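Local coordinates for protein BlEst2 (Bacillus licheniformis, PDB 6WPX) that probably hydrolyses ester bonds as a lipase or esterase whose C-terminal domain is autoinhibitory, captured here in its propeptide form, at residues A[151-156]-A[347-352]; A[163-168]-A[317-322]; A[145-150]-A[177-182]. All blocks are in the same frame, centred on the assembly; numbering follows the deposited sequence.

How the interactions relate
None of the three contacts has a direct hydrogen bond between its own two segments, yet their chemistry differs with depth. Interactions 1 and 3 are buried near the middle of the chain, and each adds a water bridge to its apolar packing. Interaction 2 lies further out, its centre about 17 Å from the centre of the chain, and runs from a buried leucine pair to an exposed isoleucine. Phe349 of interaction 1 packs on Leu165 and Leu319 of interaction 2, so the two contacts adjoin through apolar packing. Interactions 1 and 3 meet at helix 152-157 and its N-cap, where Asp155 OD2 and Thr181 OG1, and Ser151 N and Leu179 O, form probable hydrogen bonds. Interactions 2 and 3 do not touch.

Interaction 1. Residues A[151-156]-A[347-352]; sequences SQLADL and DVFEGG
Val348 spreads its two methyls over the first turn of helix 152-157. CG1, swung opposite the backbone N (chi1 161°), rests 3.5 Å from Leu153 O, while CG2 turns to the methyl of Ala154. Phe349 follows, its side chain crossing that of Leu156 at about a right angle: CZ lies 3.7 Å from Leu156 CD2, and the ring meets Leu153 O obliquely, with CE1 3.5 Å from that oxygen. Leu156 CG is itself opposite its backbone N (chi1 175°), a torsion that lays CG and CD2 against CZ of the same ring. The helix belongs to the alpha/beta-hydrolase part of the chain, and its partner is the loop between strands 341-344 and 353-360 of a five-stranded antiparallel sheet, a loop that closes with a type II turn from Phe349 to Gly352. Ser151 is the N-cap of the helix, its OG accepting from Ala154 N at 3.1 Å and more weakly from Leu153 N. The same OG donates to a water 2.6 Å away, which passes a hydrogen to Asp347 OD2 at 2.8 Å. With an alanine here, the N-H groups of Leu153 and Ala154 would probably lose their cap and the water its link to the helix. Leu153 crosses Asp347 nearly perpendicularly, CD1 3.9 Å from OD2, and touches Tyr223 and Leu224 of helix 218-224.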
loop_
_atom_site.group_PDB
_atom_site.type_symbol
_atom_site.label_atom_id
_atom_site.label_comp_id
_atom_site.label_asym_id
_atom_site.label_seq_id
_atom_site.Cartn_x
_atom_site.Cartn_y
_atom_site.Cartn_z
ATOM N N SER A 151 0.416 -3.701 1.741
ATOM C CA SER A 151 -0.165 -2.657 0.935
ATOM C C SER A 151 -1.098 -3.242 -0.133
ATOM O O SER A 151 -0.655 -4.055 -0.957
ATOM C CB SER A 151 0.951 -1.856 0.273
ATOM O OG SER A 151 0.380 -1.027 -0.722
ATOM N N GLN A 152 -2.384 -2.828 -0.115
ATOM C CA GLN A 152 -3.362 -3.260 -1.142
ATOM C C GLN A 152 -2.979 -2.663 -2.512
ATOM O O GLN A 152 -3.332 -3.214 -3.550
ATOM C CB GLN A 152 -4.811 -2.906 -0.769
ATOM C CG GLN A 152 -5.316 -3.614 0.519
ATOM C CD GLN A 152 -5.115 -2.736 1.753
ATOM O OE1 GLN A 152 -4.203 -1.892 1.817
ATOM N NE2 GLN A 152 -5.953 -2.947 2.769
ATOM N N LEU A 153 -2.214 -1.566 -2.497
ATOM C CA LEU A 153 -1.698 -0.947 -3.719
ATOM C C LEU A 153 -0.576 -1.816 -4.298
ATOM O O LEU A 153 -0.470 -1.933 -5.519
ATOM C CB LEU A 153 -1.232 0.476 -3.439
ATOM C CG LEU A 153 -2.381 1.481 -3.209
ATOM C CD1 LEU A 153 -1.833 2.801 -2.648
ATOM C CD2 LEU A 153 -3.171 1.722 -4.532
ATOM N N ALA A 154 0.242 -2.460 -3.419
ATOM C CA ALA A 154 1.247 -3.405 -3.896
ATOM C C ALA A 154 0.519 -4.626 -4.474
ATOM O O ALA A 154 0.944 -5.122 -5.504
ATOM C CB ALA A 154 2.198 -3.819 -2.770
ATOM N N ASP A 155 -0.609 -5.071 -3.845
ATOM C CA ASP A 155 -1.404 -6.194 -4.360
ATOM C C ASP A 155 -1.893 -5.854 -5.746
ATOM O O ASP A 155 -1.851 -6.706 -6.635
ATOM C CB ASP A 155 -2.619 -6.486 -3.480
ATOM C CG ASP A 155 -2.256 -6.963 -2.106
ATOM O OD1 ASP A 155 -1.067 -7.256 -1.877
ATOM O OD2 ASP A 155 -3.167 -7.093 -1.268
ATOM N N LEU A 156 -2.345 -4.601 -5.922
ATOM C CA LEU A 156 -2.810 -4.080 -7.204
ATOM C C LEU A 156 -1.698 -4.103 -8.243
ATOM O O LEU A 156 -1.927 -4.615 -9.342
ATOM C CB LEU A 156 -3.415 -2.658 -7.061
ATOM C CG LEU A 156 -3.823 -1.954 -8.358
ATOM C CD1 LEU A 156 -4.990 -2.682 -9.065
ATOM C CD2 LEU A 156 -4.199 -0.482 -8.085
ATOM N N ASP A 347 4.482 6.284 -4.303
ATOM C CA ASP A 347 4.863 5.027 -3.604
ATOM C C ASP A 347 5.017 3.872 -4.606
ATOM O O ASP A 347 5.825 3.961 -5.518
ATOM C CB ASP A 347 4.005 4.752 -2.350
ATOM C CG ASP A 347 2.470 4.638 -2.462
ATOM O OD1 ASP A 347 1.794 5.672 -2.421
ATOM O OD2 ASP A 347 1.970 3.505 -2.576
ATOM N N VAL A 348 4.273 2.809 -4.364
ATOM C CA VAL A 348 4.200 1.579 -5.183
ATOM C C VAL A 348 4.073 1.930 -6.663
ATOM O O VAL A 348 4.670 1.223 -7.434
ATOM C CB VAL A 348 3.043 0.729 -4.654
ATOM C CG1 VAL A 348 2.571 -0.289 -5.657
ATOM C CG2 VAL A 348 3.437 0.090 -3.344
ATOM N N PHE A 349 3.326 2.982 -7.012
ATOM C CA PHE A 349 3.194 3.338 -8.423
ATOM C C PHE A 349 4.065 4.558 -8.799
ATOM O O PHE A 349 3.841 5.157 -9.852
ATOM C CB PHE A 349 1.713 3.560 -8.811
ATOM C CG PHE A 349 0.889 2.296 -8.915
ATOM C CD1 PHE A 349 0.222 1.787 -7.810
ATOM C CD2 PHE A 349 0.777 1.621 -10.119
ATOM C CE1 PHE A 349 -0.539 0.612 -7.911
ATOM C CE2 PHE A 349 0.019 0.441 -10.218
ATOM C CZ PHE A 349 -0.644 -0.046 -9.119
ATOM N N GLU A 350 5.087 4.899 -7.989
ATOM C CA GLU A 350 5.996 6.004 -8.315
ATOM C C GLU A 350 6.519 5.884 -9.772
ATOM O O GLU A 350 6.859 4.781 -10.226
ATOM C CB GLU A 350 7.184 6.020 -7.338
ATOM C CG GLU A 350 8.177 7.149 -7.547
ATOM C CD GLU A 350 9.147 7.297 -6.400
ATOM O OE1 GLU A 350 8.919 8.191 -5.556
ATOM O OE2 GLU A 350 10.084 6.474 -6.295
ATOM N N GLY A 351 6.538 7.008 -10.485
ATOM C CA GLY A 351 7.035 7.060 -11.855
ATOM C C GLY A 351 5.977 7.159 -12.934
ATOM O O GLY A 351 6.306 7.381 -14.093
ATOM N N GLY A 352 4.714 6.981 -12.568
ATOM C CA GLY A 352 3.607 7.049 -13.511
ATOM C C GLY A 352 2.730 8.265 -13.312
ATOM O O GLY A 352 3.062 9.171 -12.535
HETATM O O HOH W 1 1.177 1.485 -0.748
#

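Interaction 2. Residues A[163-168]-A[317-322]; sequences GWLADI and HWLSNH
Leu165 drives both its methyls into the end of strand 313-320. Its CG stands opposite the backbone N (chi1 -178°), which carries the branch out from helix 163-169, and the two methyls then divide the work: CD2 meets Leu319 CB at 3.7 Å, while CD1 lies on the main chain where the strand ends, 3.7 Å from Asn321 N and just as near the carbonyl carbon of Ser320. The side chains of Leu165 and Leu319 cross at about a right angle. One turn on, Ile168 holds CG1 between its backbone N and carbonyl carbon (chi1 49°) and keeps the rest of the chain extended, so that CD1 arrives over the flat amide of Asn321. It is nearly equidistant from the three amide atoms, closest to Asn321 CG at 3.3 Å, a tight approach. Strand 313-320 lies inside the five-stranded antiparallel sheet, between strands 353-360 and 377-386, and the helix packs across its end, with Trp164 and Ile168 also reaching Ala378 of the latter strand. The amide is held from that strand too: Asn321 OD1 is hydrogen-bonded to Ala378 N, which should restrict its rotation beneath the isoleucine methyl. Just before it, Ser320 makes an ST turn. Its OG accepts from His322 N at 3.2 Å along an almost straight line (176°), and it lies 4.2 Å above the middle of the His322 ring. Glu377 OE1 holds both this hydroxyl and Trp318 NE1.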
loop_
_atom_site.group_PDB
_atom_site.type_symbol
_atom_site.label_atom_id
_atom_site.label_comp_id
_atom_site.label_asym_id
_atom_site.label_seq_id
_atom_site.Cartn_x
_atom_site.Cartn_y
_atom_site.Cartn_z
ATOM N N GLY A 163 -0.222 -5.643 -15.013
ATOM C CA GLY A 163 0.962 -6.233 -15.634
ATOM C C GLY A 163 1.721 -5.331 -16.583
ATOM O O GLY A 163 2.938 -5.136 -16.434
ATOM N N TRP A 164 1.006 -4.767 -17.562
ATOM C CA TRP A 164 1.589 -3.893 -18.575
ATOM C C TRP A 164 2.157 -2.613 -17.979
ATOM O O TRP A 164 3.294 -2.260 -18.276
ATOM C CB TRP A 164 0.575 -3.600 -19.680
ATOM C CG TRP A 164 0.067 -4.837 -20.367
ATOM C CD1 TRP A 164 0.608 -5.447 -21.459
ATOM C CD2 TRP A 164 -1.067 -5.628 -19.987
ATOM N NE1 TRP A 164 -0.148 -6.542 -21.815
ATOM C CE2 TRP A 164 -1.172 -6.686 -20.919
ATOM C CE3 TRP A 164 -2.001 -5.555 -18.941
ATOM C CZ2 TRP A 164 -2.173 -7.661 -20.837
ATOM C CZ3 TRP A 164 -2.995 -6.520 -18.861
ATOM C CH2 TRP A 164 -3.083 -7.549 -19.806
ATOM N N LEU A 165 1.407 -1.954 -17.080
ATOM C CA LEU A 165 1.884 -0.736 -16.440
ATOM C C LEU A 165 3.039 -0.977 -15.467
ATOM O O LEU A 165 4.025 -0.241 -15.511
ATOM C CB LEU A 165 0.742 0.036 -15.739
ATOM C CG LEU A 165 1.133 1.346 -15.085
ATOM C CD1 LEU A 165 1.600 2.376 -16.129
ATOM C CD2 LEU A 165 -0.020 1.893 -14.231
ATOM N N ALA A 166 2.910 -1.986 -14.588
ATOM C CA ALA A 166 3.942 -2.313 -13.608
ATOM C C ALA A 166 5.297 -2.602 -14.267
ATOM O O ALA A 166 6.327 -2.173 -13.744
ATOM C CB ALA A 166 3.510 -3.484 -12.755
ATOM N N ASP A 167 5.288 -3.253 -15.429
ATOM C CA ASP A 167 6.503 -3.574 -16.168
ATOM C C ASP A 167 7.300 -2.312 -16.600
ATOM O O ASP A 167 8.413 -2.121 -16.083
ATOM C CB ASP A 167 6.197 -4.515 -17.347
ATOM C CG ASP A 167 5.931 -5.969 -16.944
ATOM O OD1 ASP A 167 6.050 -6.288 -15.735
ATOM O OD2 ASP A 167 5.588 -6.783 -17.835
ATOM N N ILE A 168 6.712 -1.407 -17.437
ATOM C CA ILE A 168 7.444 -0.211 -17.881
ATOM C C ILE A 168 7.684 0.816 -16.750
ATOM O O ILE A 168 8.628 1.602 -16.872
ATOM C CB ILE A 168 6.913 0.467 -19.152
ATOM C CG1 ILE A 168 5.398 0.707 -19.091
ATOM C CG2 ILE A 168 7.345 -0.324 -20.402
ATOM C CD1 ILE A 168 4.910 1.426 -20.265
ATOM N N HIS A 317 -10.279 6.473 -12.840
ATOM C CA HIS A 317 -8.848 6.685 -12.947
ATOM C C HIS A 317 -8.248 5.995 -14.138
ATOM O O HIS A 317 -8.460 4.798 -14.321
ATOM C CB HIS A 317 -8.139 6.178 -11.668
ATOM C CG HIS A 317 -8.813 6.631 -10.427
ATOM N ND1 HIS A 317 -8.486 7.833 -9.833
ATOM C CD2 HIS A 317 -9.822 6.060 -9.737
ATOM C CE1 HIS A 317 -9.312 7.964 -8.811
ATOM N NE2 HIS A 317 -10.126 6.921 -8.709
ATOM N N TRP A 318 -7.443 6.733 -14.903
ATOM C CA TRP A 318 -6.691 6.141 -16.000
ATOM C C TRP A 318 -5.213 6.330 -15.641
ATOM O O TRP A 318 -4.686 7.436 -15.734
ATOM C CB TRP A 318 -7.045 6.776 -17.354
ATOM C CG TRP A 318 -6.384 6.100 -18.525
ATOM C CD1 TRP A 318 -5.134 6.343 -19.018
ATOM C CD2 TRP A 318 -6.949 5.065 -19.348
ATOM N NE1 TRP A 318 -4.887 5.533 -20.107
ATOM C CE2 TRP A 318 -5.978 4.723 -20.317
ATOM C CE3 TRP A 318 -8.169 4.355 -19.328
ATOM C CZ2 TRP A 318 -6.213 3.755 -21.303
ATOM C CZ3 TRP A 318 -8.383 3.364 -20.282
ATOM C CH2 TRP A 318 -7.426 3.096 -21.275
ATOM N N LEU A 319 -4.567 5.263 -15.168
ATOM C CA LEU A 319 -3.133 5.300 -14.824
ATOM C C LEU A 319 -2.364 4.984 -16.064
ATOM O O LEU A 319 -2.742 4.078 -16.796
ATOM C CB LEU A 319 -2.773 4.289 -13.727
ATOM C CG LEU A 319 -3.268 4.592 -12.304
ATOM C CD1 LEU A 319 -4.739 4.175 -12.127
ATOM C CD2 LEU A 319 -2.392 3.892 -11.301
ATOM N N SER A 320 -1.305 5.758 -16.328
ATOM C CA SER A 320 -0.479 5.611 -17.526
ATOM C C SER A 320 0.991 5.904 -17.203
ATOM O O SER A 320 1.288 6.499 -16.173
ATOM C CB SER A 320 -0.957 6.584 -18.603
ATOM O OG SER A 320 -0.173 6.491 -19.788
ATOM N N ASN A 321 1.899 5.504 -18.091
ATOM C CA ASN A 321 3.314 5.804 -17.928
ATOM C C ASN A 321 3.604 7.222 -18.448
ATOM O O ASN A 321 4.703 7.738 -18.239
ATOM C CB ASN A 321 4.193 4.755 -18.618
ATOM C CG ASN A 321 3.889 4.572 -20.068
ATOM O OD1 ASN A 321 2.792 4.167 -20.446
ATOM N ND2 ASN A 321 4.897 4.771 -20.901
ATOM N N HIS A 322 2.627 7.875 -19.084
ATOM C CA HIS A 322 2.859 9.248 -19.518
ATOM C C HIS A 322 1.623 10.111 -19.255
ATOM O O HIS A 322 0.529 9.606 -18.985
ATOM C CB HIS A 322 3.430 9.367 -20.949
ATOM C CG HIS A 322 2.547 8.879 -22.043
ATOM N ND1 HIS A 322 1.473 9.629 -22.488
ATOM C CD2 HIS A 322 2.676 7.790 -22.832
ATOM C CE1 HIS A 322 0.949 8.944 -23.490
ATOM N NE2 HIS A 322 1.636 7.833 -23.734
#

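Interaction 3. Residues A[145-150]-A[177-182]; sequences GTPHHG and YSLQTG
Leu179 lays its CD2 methyl against the ring of Pro147, 3.8 Å from CG. Beyond this apolar pair the two segments close up backbone to backbone at Gly150, whose CA comes within 3.2 Å of Leu179 O. A side chain there would strike Thr181 CA, and the backbone angles of Gly150 themselves call for glycine. Thr181 CG2 fits in beside this point, 3.5 Å from His149 O and close to the carbonyl carbon of Gly150. The threonine's OG1, set between its backbone N and carbonyl carbon (chi1 60°), is taken by Asp155 OD2. A water donates both to His149 O and to Thr181 O, joining the 145-150 loop to the start of helix 181-191. Gln180, the N-cap residue of that helix, folds back: its NE2 gives a nearly straight bond (170°) to Tyr177 O at 2.9 Å, in the carbonyl plane on a lone pair, and sits over one face of the Tyr177 ring near its rim. Pro147 centres an inverse gamma turn and opens a type I turn ending at Gly150. This Gly-Thr-Pro-His-His-Gly run, directly after strand 138-144 of the central sheet, resembles the Gly-Thr-Pro-His motif found in a number of lipases of the alpha/beta-hydrolase fold.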
loop_
_atom_site.group_PDB
_atom_site.type_symbol
_atom_site.label_atom_id
_atom_site.label_comp_id
_atom_site.label_asym_id
_atom_site.label_seq_id
_atom_site.Cartn_x
_atom_site.Cartn_y
_atom_site.Cartn_z
ATOM N N GLY A 145 3.298 5.393 9.409
ATOM C CA GLY A 145 2.625 4.915 8.201
ATOM C C GLY A 145 3.241 3.674 7.617
ATOM O O GLY A 145 3.423 3.578 6.399
ATOM N N THR A 146 3.613 2.728 8.486
ATOM C CA THR A 146 4.254 1.500 8.034
ATOM C C THR A 146 3.198 0.468 7.678
ATOM O O THR A 146 2.403 0.118 8.548
ATOM C CB THR A 146 5.213 0.933 9.104
ATOM O OG1 THR A 146 6.321 1.839 9.254
ATOM C CG2 THR A 146 5.730 -0.483 8.725
ATOM N N PRO A 147 3.221 -0.096 6.452
ATOM C CA PRO A 147 2.259 -1.165 6.138
ATOM C C PRO A 147 2.676 -2.500 6.771
ATOM O O PRO A 147 3.075 -3.429 6.063
ATOM C CB PRO A 147 2.260 -1.208 4.608
ATOM C CG PRO A 147 3.654 -0.753 4.216
ATOM C CD PRO A 147 4.135 0.173 5.319
ATOM N N HIS A 148 2.551 -2.610 8.114
ATOM C CA HIS A 148 2.878 -3.860 8.825
ATOM C C HIS A 148 2.039 -5.050 8.309
ATOM O O HIS A 148 2.495 -6.182 8.411
ATOM C CB HIS A 148 2.675 -3.706 10.334
ATOM C CG HIS A 148 3.646 -2.753 10.967
ATOM N ND1 HIS A 148 4.991 -3.060 11.084
ATOM C CD2 HIS A 148 3.424 -1.526 11.492
ATOM C CE1 HIS A 148 5.533 -2.036 11.717
ATOM N NE2 HIS A 148 4.623 -1.083 11.981
ATOM N N HIS A 149 0.821 -4.792 7.770
ATOM C CA HIS A 149 -0.031 -5.867 7.239
ATOM C C HIS A 149 -0.060 -5.850 5.700
ATOM O O HIS A 149 -0.882 -6.506 5.088
ATOM C CB HIS A 149 -1.458 -5.849 7.853
ATOM C CG HIS A 149 -1.458 -5.988 9.351
ATOM N ND1 HIS A 149 -1.629 -7.208 9.965
ATOM C CD2 HIS A 149 -1.227 -5.056 10.297
ATOM C CE1 HIS A 149 -1.550 -6.980 11.263
ATOM N NE2 HIS A 149 -1.298 -5.705 11.515
ATOM N N GLY A 150 0.847 -5.104 5.096
ATOM C CA GLY A 150 0.925 -5.024 3.653
ATOM C C GLY A 150 0.175 -3.872 3.024
ATOM O O GLY A 150 -0.612 -3.172 3.670
ATOM N N TYR A 177 7.324 -6.146 -3.975
ATOM C CA TYR A 177 6.896 -7.542 -3.873
ATOM C C TYR A 177 6.671 -7.912 -2.414
ATOM O O TYR A 177 5.688 -8.583 -2.114
ATOM C CB TYR A 177 8.009 -8.441 -4.428
ATOM C CG TYR A 177 7.670 -9.907 -4.490
ATOM C CD1 TYR A 177 8.001 -10.769 -3.444
ATOM C CD2 TYR A 177 7.106 -10.456 -5.634
ATOM C CE1 TYR A 177 7.747 -12.142 -3.531
ATOM C CE2 TYR A 177 6.837 -11.814 -5.726
ATOM C CZ TYR A 177 7.179 -12.658 -4.686
ATOM O OH TYR A 177 6.919 -13.992 -4.852
ATOM N N SER A 178 7.626 -7.528 -1.521
ATOM C CA SER A 178 7.557 -7.864 -0.094
ATOM C C SER A 178 6.427 -7.126 0.622
ATOM O O SER A 178 6.092 -7.495 1.738
ATOM C CB SER A 178 8.891 -7.615 0.606
ATOM O OG SER A 178 9.157 -6.235 0.804
ATOM N N LEU A 179 5.837 -6.102 -0.021
ATOM C CA LEU A 179 4.736 -5.309 0.528
ATOM C C LEU A 179 3.339 -5.884 0.231
ATOM O O LEU A 179 2.355 -5.385 0.782
ATOM C CB LEU A 179 4.835 -3.847 0.071
ATOM C CG LEU A 179 6.058 -3.066 0.610
ATOM C CD1 LEU A 179 6.129 -1.709 -0.024
ATOM C CD2 LEU A 179 5.997 -2.933 2.122
ATOM N N GLN A 180 3.243 -6.925 -0.619
ATOM C CA GLN A 180 1.944 -7.567 -0.897
ATOM C C GLN A 180 1.357 -8.076 0.427
ATOM O O GLN A 180 2.107 -8.532 1.300
ATOM C CB GLN A 180 2.102 -8.737 -1.870
ATOM C CG GLN A 180 2.475 -8.272 -3.264
ATOM C CD GLN A 180 2.822 -9.422 -4.157
ATOM O OE1 GLN A 180 1.987 -9.931 -4.925
ATOM N NE2 GLN A 180 4.081 -9.846 -4.104
ATOM N N THR A 181 0.038 -7.964 0.593
ATOM C CA THR A 181 -0.617 -8.338 1.857
ATOM C C THR A 181 -0.473 -9.826 2.171
ATOM O O THR A 181 -0.409 -10.195 3.340
ATOM C CB THR A 181 -2.078 -7.876 1.909
ATOM O OG1 THR A 181 -2.792 -8.479 0.838
ATOM C CG2 THR A 181 -2.217 -6.377 1.855
ATOM N N GLY A 182 -0.421 -10.664 1.139
ATOM C CA GLY A 182 -0.241 -12.101 1.340
ATOM C C GLY A 182 1.131 -12.380 1.925
ATOM O O GLY A 182 1.262 -13.166 2.861
HETATM O O HOH W 2 -0.932 -9.010 5.727
#